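Glycerate dehydrogenase related protein (Thermoplasma acidophilum, PDB 3GVX) probably acts as a D-isomer specific 2-hydroxyacid dehydrogenase, reducing 2-oxoacids such as glyoxylate and hydroxypyruvate with NAD(P)H. Local coordinates at residues 88-93 with 118-123; 125-130 with 136-141; 144-149 with 174-179; 221-224 with 228-231. One frame throughout, in Å; residues are numbered along the deposited sequence.

Contact 1: residues 88-93 with 118-123. With K (potassium ion), chain D.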
loop_
_atom_site.group_PDB
_atom_site.type_symbol
_atom_site.label_atom_id
_atom_site.label_comp_id
_atom_site.label_asym_id
_atom_site.label_seq_id
_atom_site.Cartn_x
_atom_site.Cartn_y
_atom_site.Cartn_z
ATOM N N HIS B 88 6.216 -1.677 5.534
ATOM C CA HIS B 88 7.017 -2.828 5.153
ATOM C C HIS B 88 6.146 -4.059 5.013
ATOM O O HIS B 88 6.415 -4.919 4.181
ATOM C CB HIS B 88 8.113 -3.125 6.176
ATOM C CG HIS B 88 9.100 -4.133 5.700
ATOM N ND1 HIS B 88 10.178 -3.803 4.917
ATOM C CD2 HIS B 88 9.133 -5.483 5.828
ATOM C CE1 HIS B 88 10.834 -4.897 4.580
ATOM N NE2 HIS B 88 10.218 -5.931 5.121
ATOM N N ALA B 89 5.104 -4.140 5.836
ATOM C CA ALA B 89 4.184 -5.263 5.796
ATOM C C ALA B 89 3.379 -5.248 4.500
ATOM O O ALA B 89 3.166 -6.281 3.877
ATOM C CB ALA B 89 3.258 -5.238 7.014
ATOM N N PHE B 90 2.942 -4.076 4.068
ATOM C CA PHE B 90 2.192 -4.042 2.831
ATOM C C PHE B 90 3.110 -4.319 1.641
ATOM O O PHE B 90 2.672 -4.879 0.641
ATOM C CB PHE B 90 1.409 -2.730 2.700
ATOM C CG PHE B 90 0.007 -2.820 3.258
ATOM C CD1 PHE B 90 -1.045 -3.267 2.472
ATOM C CD2 PHE B 90 -0.242 -2.564 4.591
ATOM C CE1 PHE B 90 -2.317 -3.470 3.016
ATOM C CE2 PHE B 90 -1.509 -2.766 5.138
ATOM C CZ PHE B 90 -2.542 -3.222 4.352
ATOM N N ALA B 91 4.392 -3.991 1.786
ATOM C CA ALA B 91 5.360 -4.232 0.723
ATOM C C ALA B 91 5.540 -5.736 0.486
ATOM O O ALA B 91 5.608 -6.187 -0.660
ATOM C CB ALA B 91 6.700 -3.572 1.060
ATOM N N LEU B 92 5.594 -6.510 1.569
ATOM C CA LEU B 92 5.731 -7.968 1.457
ATOM C C LEU B 92 4.457 -8.553 0.894
ATOM O O LEU B 92 4.454 -9.395 0.002
ATOM C CB LEU B 92 5.985 -8.584 2.825
ATOM C CG LEU B 92 7.368 -8.238 3.335
ATOM C CD1 LEU B 92 7.459 -8.528 4.828
ATOM C CD2 LEU B 92 8.391 -9.000 2.493
ATOM N N LEU B 93 3.369 -8.083 1.477
ATOM C CA LEU B 93 2.023 -8.478 1.120
ATOM C C LEU B 93 1.770 -8.348 -0.380
ATOM O O LEU B 93 1.345 -9.301 -1.032
ATOM C CB LEU B 93 1.044 -7.609 1.888
ATOM C CG LEU B 93 -0.171 -8.352 2.429
ATOM C CD1 LEU B 93 -0.735 -7.554 3.599
ATOM C CD2 LEU B 93 -1.186 -8.599 1.319
ATOM N N THR B 118 -3.343 -11.509 -7.293
ATOM C CA THR B 118 -4.283 -11.470 -6.212
ATOM C C THR B 118 -4.508 -10.015 -5.851
ATOM O O THR B 118 -3.616 -9.184 -5.848
ATOM C CB THR B 118 -3.753 -12.225 -4.996
ATOM O OG1 THR B 118 -3.630 -13.608 -5.327
ATOM C CG2 THR B 118 -4.688 -12.064 -3.817
ATOM N N LEU B 119 -5.741 -9.725 -5.535
ATOM C CA LEU B 119 -6.140 -8.399 -5.170
ATOM C C LEU B 119 -6.448 -8.317 -3.701
ATOM O O LEU B 119 -6.989 -9.253 -3.134
ATOM C CB LEU B 119 -7.389 -8.105 -5.922
ATOM C CG LEU B 119 -7.673 -6.987 -6.874
ATOM C CD1 LEU B 119 -7.093 -7.132 -8.310
ATOM C CD2 LEU B 119 -9.163 -7.084 -6.854
ATOM N N LEU B 120 -6.159 -7.173 -3.108
ATOM C CA LEU B 120 -6.429 -6.998 -1.699
ATOM C C LEU B 120 -7.853 -6.526 -1.503
ATOM O O LEU B 120 -8.541 -6.941 -0.571
ATOM C CB LEU B 120 -5.466 -5.990 -1.104
ATOM C CG LEU B 120 -4.025 -6.454 -1.243
ATOM C CD1 LEU B 120 -3.096 -5.406 -0.651
ATOM C CD2 LEU B 120 -3.871 -7.826 -0.568
ATOM N N TYR B 121 -8.304 -5.672 -2.409
ATOM C CA TYR B 121 -9.649 -5.123 -2.327
ATOM C C TYR B 121 -10.751 -6.144 -2.042
ATOM O O TYR B 121 -10.915 -7.116 -2.778
ATOM C CB TYR B 121 -9.994 -4.362 -3.602
ATOM C CG TYR B 121 -11.303 -3.619 -3.511
ATOM C CD1 TYR B 121 -11.353 -2.310 -3.042
ATOM C CD2 TYR B 121 -12.496 -4.218 -3.909
ATOM C CE1 TYR B 121 -12.563 -1.607 -2.979
ATOM C CE2 TYR B 121 -13.710 -3.532 -3.852
ATOM C CZ TYR B 121 -13.734 -2.224 -3.390
ATOM O OH TYR B 121 -14.912 -1.524 -3.378
ATOM N N GLY B 122 -11.515 -5.904 -0.978
ATOM C CA GLY B 122 -12.601 -6.801 -0.631
ATOM C C GLY B 122 -12.218 -7.975 0.251
ATOM O O GLY B 122 -13.071 -8.681 0.771
ATOM N N LYS B 123 -10.928 -8.179 0.441
ATOM C CA LYS B 123 -10.500 -9.275 1.275
ATOM C C LYS B 123 -10.400 -9.015 2.772
ATOM O O LYS B 123 -10.295 -7.880 3.225
ATOM C CB LYS B 123 -9.198 -9.834 0.733
ATOM C CG LYS B 123 -9.463 -10.711 -0.450
ATOM C CD LYS B 123 -8.287 -10.765 -1.347
ATOM C CE LYS B 123 -8.423 -11.916 -2.310
ATOM N NZ LYS B 123 -9.689 -11.816 -3.047
HETATM K K K D . 11.056 -1.443 5.893
HETATM O O HOH W 1 9.215 0.347 5.787
#
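Leu93 on helix 79-97 and Leu120 in the loop ahead of strand 124-128 have their CA atoms 9.0 Å apart, and at this point the loop enters a type II beta turn, Leu120 to Lys123, closed by Lys123 N bonding to Leu120 O and carrying positive phi at Gly122. Leu120 bridges the gap. Its CG stands opposite the carbonyl carbon (chi1 -61°), which extends the isobutyl group toward the helix and gives each methyl its own neighbour. CD2 presses on Leu93 CD2 at 3.4 Å, closer than an ordinary methyl-methyl contact; the first torsion of Leu93, -139°, is off any staggered position. CD1 meets the Phe90 ring at its edge, near the ring plane, 4.2 Å from Phe90 CE1. In the Rossmann-type domain the two leucines also pack on Phe176 of strand 176-179, so the loop joins the helix to the sheet just before the chain enters strand 124-128. The same elements face the dimer partner: Glu87 of the second subunit accepts hydrogen bonds from Leu120 N and Tyr121 N. Earlier on the same helix, His88 ND1 binds a potassium ion at 2.7 Å, with a water at 2.6 Å from the metal. Val256 O and Ala257 O of the same chain and Thr117 OG1 of the second subunit also bind it, while His88 NE2 is hydrogen-bonded to Ser253 OG.

Contact 2: residues 125-130 with 136-141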
loop_
_atom_site.group_PDB
_atom_site.type_symbol
_atom_site.label_atom_id
_atom_site.label_comp_id
_atom_site.label_asym_id
_atom_site.label_seq_id
_atom_site.Cartn_x
_atom_site.Cartn_y
_atom_site.Cartn_z
ATOM N N LEU B 125 -8.464 -9.126 6.144
ATOM C CA LEU B 125 -7.131 -9.101 6.732
ATOM C C LEU B 125 -7.258 -9.329 8.241
ATOM O O LEU B 125 -7.851 -8.515 8.957
ATOM C CB LEU B 125 -6.446 -7.758 6.463
ATOM C CG LEU B 125 -5.186 -7.471 7.284
ATOM C CD1 LEU B 125 -4.112 -8.532 7.026
ATOM C CD2 LEU B 125 -4.698 -6.075 6.954
ATOM N N GLY B 126 -6.717 -10.448 8.708
ATOM C CA GLY B 126 -6.755 -10.775 10.119
ATOM C C GLY B 126 -5.495 -10.277 10.804
ATOM O O GLY B 126 -4.382 -10.567 10.364
ATOM N N ILE B 127 -5.666 -9.501 11.873
ATOM C CA ILE B 127 -4.521 -8.978 12.606
ATOM C C ILE B 127 -4.425 -9.600 13.983
ATOM O O ILE B 127 -5.371 -9.595 14.771
ATOM C CB ILE B 127 -4.563 -7.447 12.780
ATOM C CG1 ILE B 127 -4.615 -6.771 11.410
ATOM C CG2 ILE B 127 -3.328 -6.981 13.546
ATOM C CD1 ILE B 127 -4.969 -5.313 11.469
ATOM N N LEU B 128 -3.254 -10.138 14.256
ATOM C CA LEU B 128 -2.986 -10.779 15.518
ATOM C C LEU B 128 -2.229 -9.776 16.377
ATOM O O LEU B 128 -1.058 -9.483 16.129
ATOM C CB LEU B 128 -2.149 -12.025 15.271
ATOM C CG LEU B 128 -1.966 -12.975 16.450
ATOM C CD1 LEU B 128 -3.323 -13.519 16.905
ATOM C CD2 LEU B 128 -1.025 -14.103 16.021
ATOM N N GLY B 129 -2.905 -9.239 17.386
ATOM C CA GLY B 129 -2.280 -8.247 18.235
ATOM C C GLY B 129 -2.666 -6.894 17.686
ATOM O O GLY B 129 -2.316 -6.550 16.554
ATOM N N TYR B 130 -3.393 -6.113 18.471
ATOM C CA TYR B 130 -3.814 -4.823 17.977
ATOM C C TYR B 130 -3.177 -3.630 18.640
ATOM O O TYR B 130 -3.835 -2.835 19.326
ATOM C CB TYR B 130 -5.322 -4.679 18.044
ATOM C CG TYR B 130 -5.810 -3.729 16.985
ATOM C CD1 TYR B 130 -5.555 -3.978 15.639
ATOM C CD2 TYR B 130 -6.509 -2.576 17.319
ATOM C CE1 TYR B 130 -5.986 -3.098 14.648
ATOM C CE2 TYR B 130 -6.945 -1.687 16.336
ATOM C CZ TYR B 130 -6.683 -1.958 15.005
ATOM O OH TYR B 130 -7.133 -1.091 14.051
ATOM N N ARG B 136 -1.928 0.874 12.668
ATOM C CA ARG B 136 -1.423 1.511 11.468
ATOM C C ARG B 136 -1.666 0.623 10.253
ATOM O O ARG B 136 -1.996 1.103 9.188
ATOM C CB ARG B 136 0.067 1.807 11.617
ATOM C CG ARG B 136 0.654 2.578 10.463
ATOM C CD ARG B 136 -0.055 3.905 10.227
ATOM N NE ARG B 136 0.500 4.583 9.059
ATOM C CZ ARG B 136 0.150 5.785 8.617
ATOM N NH1 ARG B 136 -0.780 6.485 9.244
ATOM N NH2 ARG B 136 0.750 6.278 7.539
ATOM N N VAL B 137 -1.489 -0.679 10.439
ATOM C CA VAL B 137 -1.702 -1.664 9.389
ATOM C C VAL B 137 -3.162 -1.620 8.965
ATOM O O VAL B 137 -3.463 -1.617 7.772
ATOM C CB VAL B 137 -1.307 -3.113 9.869
ATOM C CG1 VAL B 137 -2.020 -4.174 9.031
ATOM C CG2 VAL B 137 0.217 -3.295 9.783
ATOM N N ALA B 138 -4.053 -1.559 9.955
ATOM C CA ALA B 138 -5.494 -1.497 9.725
ATOM C C ALA B 138 -5.948 -0.207 9.029
ATOM O O ALA B 138 -6.934 -0.208 8.299
ATOM C CB ALA B 138 -6.240 -1.678 11.045
ATOM N N HIS B 139 -5.218 0.881 9.255
ATOM C CA HIS B 139 -5.528 2.167 8.624
ATOM C C HIS B 139 -5.238 2.028 7.136
ATOM O O HIS B 139 -6.023 2.462 6.308
ATOM C CB HIS B 139 -4.694 3.294 9.265
ATOM C CG HIS B 139 -4.412 4.453 8.363
ATOM N ND1 HIS B 139 -5.269 5.520 8.210
ATOM C CD2 HIS B 139 -3.336 4.726 7.587
ATOM C CE1 HIS B 139 -4.732 6.399 7.382
ATOM N NE2 HIS B 139 -3.558 5.941 6.989
ATOM N N LEU B 140 -4.119 1.392 6.804
ATOM C CA LEU B 140 -3.760 1.168 5.406
ATOM C C LEU B 140 -4.718 0.157 4.763
ATOM O O LEU B 140 -5.158 0.338 3.631
ATOM C CB LEU B 140 -2.318 0.666 5.285
ATOM C CG LEU B 140 -1.200 1.609 5.737
ATOM C CD1 LEU B 140 0.136 0.885 5.559
ATOM C CD2 LEU B 140 -1.253 2.923 4.942
ATOM N N ALA B 141 -5.057 -0.895 5.505
ATOM C CA ALA B 141 -5.971 -1.918 5.010
ATOM C C ALA B 141 -7.342 -1.355 4.643
ATOM O O ALA B 141 -7.911 -1.738 3.626
ATOM C CB ALA B 141 -6.100 -3.051 6.033
#
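Leu125 and Ile127, alternate residues on one side of strand 124-128, point their side chains at Val137, Ala138 and Ala141 of helix 132-143, whose segment runs antiparallel to the strand segment (173°). Leu125 and Val137 cross nearly at right angles, with Leu125 CD2 lying 3.9 Å from Val137 CG1. The same CD2 is pushed tightly against Ala141 CB, at 3.5 Å. Ile127 instead slides past Val137 in the opposite sense. Its CG1 branch lies opposite the carbonyl carbon (chi1 -59°) and carries CD1 out to the helix, where it sits 3.9 Å from Ala138 CB and 4.0 Å from Val137 CG1. Val137 CG1 is therefore shared by both strand residues. Tyr130, beyond the strand end, presents the rim of its ring: Ala138 CB lies in the ring plane, 3.2 Å from Tyr130 OH, and the hydroxyl has its polar partner in Asp157. The axes of the two short segments pass 10.1 Å apart, an ordinary helix-on-sheet spacing, with alanines at two of the meeting points. Strand, glycine-bearing turn and helix, with Gly129, Gly131 and Gly134 in a GxGxxG-like pattern, match the opening of the beta-alpha-beta unit that receives the dinucleotide in Rossmann domains.

Contact 3: residues 144-149 with 174-179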
loop_
_atom_site.group_PDB
_atom_site.type_symbol
_atom_site.label_atom_id
_atom_site.label_comp_id
_atom_site.label_asym_id
_atom_site.label_seq_id
_atom_site.Cartn_x
_atom_site.Cartn_y
_atom_site.Cartn_z
ATOM N N PHE B 144 -7.098 0.377 1.386
ATOM C CA PHE B 144 -7.045 -0.582 0.284
ATOM C C PHE B 144 -8.387 -1.268 0.076
ATOM O O PHE B 144 -8.536 -2.101 -0.809
ATOM C CB PHE B 144 -5.940 -1.631 0.526
ATOM C CG PHE B 144 -4.587 -1.215 0.038
ATOM C CD1 PHE B 144 -4.289 -1.236 -1.306
ATOM C CD2 PHE B 144 -3.611 -0.787 0.919
ATOM C CE1 PHE B 144 -3.054 -0.839 -1.763
ATOM C CE2 PHE B 144 -2.367 -0.386 0.460
ATOM C CZ PHE B 144 -2.093 -0.412 -0.884
ATOM N N GLY B 145 -9.357 -0.923 0.911
ATOM C CA GLY B 145 -10.670 -1.519 0.811
ATOM C C GLY B 145 -10.785 -2.882 1.467
ATOM O O GLY B 145 -11.725 -3.617 1.222
HETATM N N MSE B 146 -9.846 -3.226 2.327
HETATM C CA MSE B 146 -9.893 -4.527 2.975
HETATM C C MSE B 146 -10.820 -4.497 4.169
HETATM O O MSE B 146 -11.118 -3.442 4.700
HETATM C CB MSE B 146 -8.494 -4.933 3.429
HETATM C CG MSE B 146 -7.423 -4.670 2.383
HETATM SE SE MSE B 146 -5.846 -5.408 2.889
HETATM C CE MSE B 146 -6.149 -6.965 2.598
ATOM N N ARG B 147 -11.255 -5.673 4.587
ATOM C CA ARG B 147 -12.108 -5.833 5.749
ATOM C C ARG B 147 -11.106 -6.221 6.832
ATOM O O ARG B 147 -10.164 -6.965 6.561
ATOM C CB ARG B 147 -13.108 -6.959 5.481
ATOM C CG ARG B 147 -14.000 -7.341 6.633
ATOM C CD ARG B 147 -14.885 -8.545 6.237
ATOM N NE ARG B 147 -15.911 -8.811 7.236
ATOM C CZ ARG B 147 -16.827 -7.926 7.612
ATOM N NH1 ARG B 147 -16.848 -6.714 7.065
ATOM N NH2 ARG B 147 -17.711 -8.247 8.548
ATOM N N VAL B 148 -11.288 -5.738 8.054
ATOM C CA VAL B 148 -10.327 -6.050 9.101
ATOM C C VAL B 148 -10.852 -6.835 10.290
ATOM O O VAL B 148 -11.850 -6.488 10.903
ATOM C CB VAL B 148 -9.626 -4.758 9.589
ATOM C CG1 VAL B 148 -8.722 -5.056 10.775
ATOM C CG2 VAL B 148 -8.820 -4.147 8.427
ATOM N N ILE B 149 -10.157 -7.920 10.591
ATOM C CA ILE B 149 -10.501 -8.776 11.697
ATOM C C ILE B 149 -9.340 -8.712 12.674
ATOM O O ILE B 149 -8.170 -8.840 12.299
ATOM C CB ILE B 149 -10.754 -10.211 11.209
ATOM C CG1 ILE B 149 -11.988 -10.194 10.301
ATOM C CG2 ILE B 149 -10.936 -11.158 12.400
ATOM C CD1 ILE B 149 -11.998 -11.242 9.247
ATOM N N SER B 174 -9.892 -15.128 7.911
ATOM C CA SER B 174 -8.886 -14.365 7.182
ATOM C C SER B 174 -8.304 -14.936 5.885
ATOM O O SER B 174 -8.116 -16.144 5.736
ATOM C CB SER B 174 -7.729 -14.035 8.130
ATOM O OG SER B 174 -8.216 -13.442 9.307
ATOM N N ASP B 175 -8.020 -14.034 4.949
ATOM C CA ASP B 175 -7.386 -14.396 3.685
ATOM C C ASP B 175 -5.913 -14.066 3.858
ATOM O O ASP B 175 -5.035 -14.654 3.225
ATOM C CB ASP B 175 -7.988 -13.591 2.532
ATOM C CG ASP B 175 -9.456 -13.870 2.340
ATOM O OD1 ASP B 175 -9.829 -15.041 2.189
ATOM O OD2 ASP B 175 -10.250 -12.922 2.337
ATOM N N PHE B 176 -5.671 -13.103 4.735
ATOM C CA PHE B 176 -4.340 -12.642 5.055
ATOM C C PHE B 176 -4.281 -12.493 6.555
ATOM O O PHE B 176 -5.232 -12.041 7.182
ATOM C CB PHE B 176 -4.071 -11.278 4.426
ATOM C CG PHE B 176 -4.177 -11.262 2.936
ATOM C CD1 PHE B 176 -3.061 -11.483 2.143
ATOM C CD2 PHE B 176 -5.394 -11.050 2.321
ATOM C CE1 PHE B 176 -3.163 -11.495 0.763
ATOM C CE2 PHE B 176 -5.503 -11.061 0.937
ATOM C CZ PHE B 176 -4.387 -11.283 0.161
ATOM N N VAL B 177 -3.164 -12.887 7.134
ATOM C CA VAL B 177 -2.994 -12.757 8.556
ATOM C C VAL B 177 -1.688 -12.079 8.841
ATOM O O VAL B 177 -0.632 -12.482 8.350
ATOM C CB VAL B 177 -2.994 -14.105 9.277
ATOM C CG1 VAL B 177 -2.408 -13.921 10.689
ATOM C CG2 VAL B 177 -4.411 -14.673 9.326
ATOM N N LEU B 178 -1.772 -11.024 9.631
ATOM C CA LEU B 178 -0.586 -10.306 10.005
ATOM C C LEU B 178 -0.287 -10.544 11.479
ATOM O O LEU B 178 -1.155 -10.401 12.338
ATOM C CB LEU B 178 -0.748 -8.813 9.770
ATOM C CG LEU B 178 0.562 -8.161 10.204
ATOM C CD1 LEU B 178 1.391 -7.765 8.977
ATOM C CD2 LEU B 178 0.242 -6.987 11.121
ATOM N N ILE B 179 0.950 -10.906 11.773
ATOM C CA ILE B 179 1.315 -11.129 13.150
ATOM C C ILE B 179 2.075 -9.926 13.655
ATOM O O ILE B 179 3.150 -9.606 13.177
ATOM C CB ILE B 179 2.165 -12.382 13.322
ATOM C CG1 ILE B 179 1.409 -13.579 12.741
ATOM C CG2 ILE B 179 2.480 -12.578 14.806
ATOM C CD1 ILE B 179 2.266 -14.770 12.467
#
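In the parallel sheet of the Rossmann-type domain, strands 147-151 and 176-179 flank strand 124-128, one on each side, so the residues that meet here, Met146 with Phe176 and Ile149 with Ser174, reach past the N-terminal end of that strand. Their backbones stay well apart: the nearest CA atoms, those of Ile149 and Ser174, are separated by 7.4 Å. Met146, present as selenomethionine, follows a helix that ends in a Schellman motif, with Gly145 taking the positive phi that turns the chain toward the sheet. The methionine side chain is extended as far as the selenium and then bends (chi3 75°), which brings CE to Phe176 CD2 at 4.2 Å. The two side chains cross at about a right angle in a light apolar contact. Phe176 comes off the start of its strand toward Met146, with CG opposite the carbonyl carbon (chi1 -60°). The second pair is looser still: Ile149 CD1 lies 4.4 Å from Ser174 OG, whose polar need is met by Leu170 O through a hydrogen bond. Between the two pairs Asp175 binds Arg200 in a salt bridge and accepts a hydrogen bond from Ala124 N, tying the loop to the beginning of the intervening strand. Around this junction, Leu125 of strand 124-128 touches both Met146 and Phe176, helix 132-143 packs on Met146 through Ala141, and Thr204 of the next strand, 204-207, touches Phe176.

Contact 4: residues 221-224 with 228-231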
loop_
_atom_site.group_PDB
_atom_site.type_symbol
_atom_site.label_atom_id
_atom_site.label_comp_id
_atom_site.label_asym_id
_atom_site.label_seq_id
_atom_site.Cartn_x
_atom_site.Cartn_y
_atom_site.Cartn_z
ATOM N N GLY B 221 6.962 -27.155 8.460
ATOM C CA GLY B 221 6.299 -28.395 8.124
ATOM C C GLY B 221 4.999 -28.128 7.417
ATOM O O GLY B 221 4.632 -28.819 6.472
ATOM N N PHE B 222 4.315 -27.091 7.873
ATOM C CA PHE B 222 3.041 -26.702 7.294
ATOM C C PHE B 222 3.176 -26.142 5.876
ATOM O O PHE B 222 2.263 -26.269 5.074
ATOM C CB PHE B 222 2.352 -25.687 8.206
ATOM C CG PHE B 222 0.959 -25.350 7.790
ATOM C CD1 PHE B 222 -0.082 -26.237 8.006
ATOM C CD2 PHE B 222 0.686 -24.145 7.170
ATOM C CE1 PHE B 222 -1.376 -25.923 7.607
ATOM C CE2 PHE B 222 -0.604 -23.826 6.767
ATOM C CZ PHE B 222 -1.636 -24.718 6.986
ATOM N N LEU B 223 4.321 -25.546 5.570
ATOM C CA LEU B 223 4.552 -24.972 4.249
ATOM C C LEU B 223 4.768 -26.039 3.192
ATOM O O LEU B 223 4.540 -25.809 2.011
ATOM C CB LEU B 223 5.734 -24.000 4.292
ATOM C CG LEU B 223 5.369 -22.732 5.073
ATOM C CD1 LEU B 223 6.584 -21.830 5.210
ATOM C CD2 LEU B 223 4.215 -22.017 4.358
ATOM N N LYS B 224 5.205 -27.216 3.627
ATOM C CA LYS B 224 5.417 -28.340 2.722
ATOM C C LYS B 224 4.087 -29.010 2.423
ATOM O O LYS B 224 3.786 -29.347 1.287
ATOM C CB LYS B 224 6.369 -29.356 3.358
ATOM C CG LYS B 224 7.792 -28.882 3.494
ATOM C CD LYS B 224 8.585 -29.228 2.250
ATOM C CE LYS B 224 9.866 -28.425 2.190
ATOM N NZ LYS B 224 10.587 -28.734 0.933
ATOM N N ASP B 228 -0.004 -23.941 -0.757
ATOM C CA ASP B 228 -0.704 -22.748 -1.263
ATOM C C ASP B 228 -0.501 -21.602 -0.280
ATOM O O ASP B 228 -0.714 -20.437 -0.602
ATOM C CB ASP B 228 -2.194 -23.031 -1.394
ATOM C CG ASP B 228 -2.774 -23.593 -0.114
ATOM O OD1 ASP B 228 -2.245 -24.614 0.363
ATOM O OD2 ASP B 228 -3.738 -23.018 0.424
ATOM N N VAL B 229 -0.087 -21.952 0.931
ATOM C CA VAL B 229 0.140 -20.970 1.976
ATOM C C VAL B 229 1.535 -20.384 1.904
ATOM O O VAL B 229 2.517 -21.094 1.689
ATOM C CB VAL B 229 -0.084 -21.589 3.378
ATOM C CG1 VAL B 229 0.248 -20.566 4.465
ATOM C CG2 VAL B 229 -1.528 -22.068 3.504
ATOM N N TRP B 230 1.612 -19.072 2.062
ATOM C CA TRP B 230 2.890 -18.401 2.028
ATOM C C TRP B 230 3.177 -17.783 3.361
ATOM O O TRP B 230 2.274 -17.448 4.121
ATOM C CB TRP B 230 2.937 -17.338 0.925
ATOM C CG TRP B 230 3.233 -17.920 -0.400
ATOM C CD1 TRP B 230 2.496 -18.860 -1.055
ATOM C CD2 TRP B 230 4.366 -17.645 -1.236
ATOM N NE1 TRP B 230 3.089 -19.185 -2.245
ATOM C CE2 TRP B 230 4.233 -18.451 -2.387
ATOM C CE3 TRP B 230 5.468 -16.788 -1.131
ATOM C CZ2 TRP B 230 5.174 -18.434 -3.427
ATOM C CZ3 TRP B 230 6.400 -16.768 -2.170
ATOM C CH2 TRP B 230 6.242 -17.583 -3.304
ATOM N N TYR B 231 4.456 -17.637 3.639
ATOM C CA TYR B 231 4.879 -17.050 4.882
ATOM C C TYR B 231 5.836 -15.933 4.547
ATOM O O TYR B 231 6.922 -16.172 4.040
ATOM C CB TYR B 231 5.571 -18.107 5.744
ATOM C CG TYR B 231 6.022 -17.594 7.089
ATOM C CD1 TYR B 231 5.113 -17.052 7.988
ATOM C CD2 TYR B 231 7.356 -17.674 7.474
ATOM C CE1 TYR B 231 5.524 -16.586 9.237
ATOM C CE2 TYR B 231 7.787 -17.220 8.725
ATOM C CZ TYR B 231 6.864 -16.683 9.605
ATOM O OH TYR B 231 7.273 -16.262 10.846
#
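Helix 216-225 and the start of strand 230-233 come closest at Leu223 and Val229, whose CA atoms are 6.4 Å apart, the chain having doubled back through a short turn. This is the second half of a beta-alpha-beta crossover, running from strand 204-207 through the helix to strand 230-233 in the parallel sheet of the Rossmann-type domain. Two consecutive helix residues divide the work. Phe222, its CG opposite the backbone N (chi1 -173°), brings its ring toward Val229, and the CE2 corner settles at the fork of that side chain, 3.8 Å from Val229 CG2 and 4.1 Å from Val229 CG1. The ring and the valine cross at roughly a right angle. Leu223 straddles the beginning of the strand with its two methyls: CD1 rests 3.9 Å from Tyr231 CB, while CD2 turns to the carbonyl of Val229. Tyr231 then carries its ring away from the helix, and its hydroxyl is hydrogen-bonded to Asn207 ND2 on the strand where the crossover began. Trp230, between the two inward residues, points the other way and stacks on His96. Asp228, just before the strand, forms a salt bridge with Arg226 and accepts a hydrogen bond from Asn202 N. Leu223 CD2 stands above the peptide plane, out past the carbonyl oxygen, 3.3 Å from Val229 O and 4.2 Å from Val229 CG1.

Followed from the N terminus, the four contacts come in series, each closing before the next opens, with no nesting or crossing. Contact 1 closes the long excursion between helix 79-97 and the entry to the second parallel sheet; contact 2 closes a short strand-to-helix turn, contact 3 a longer excursion through strand 162-163 and helix 167-172, and contact 4 a tight helix-to-strand return. The first three form one continuous block: Phe90 of contact 1 packs on helix 132-143 of contact 2, and backbone hydrogen bonds probably join Lys123 to Arg147 and Gly126 to Phe176. Contact 4 stands apart, about 18 Å from contact 3 between centres, linked to it through the common sheet.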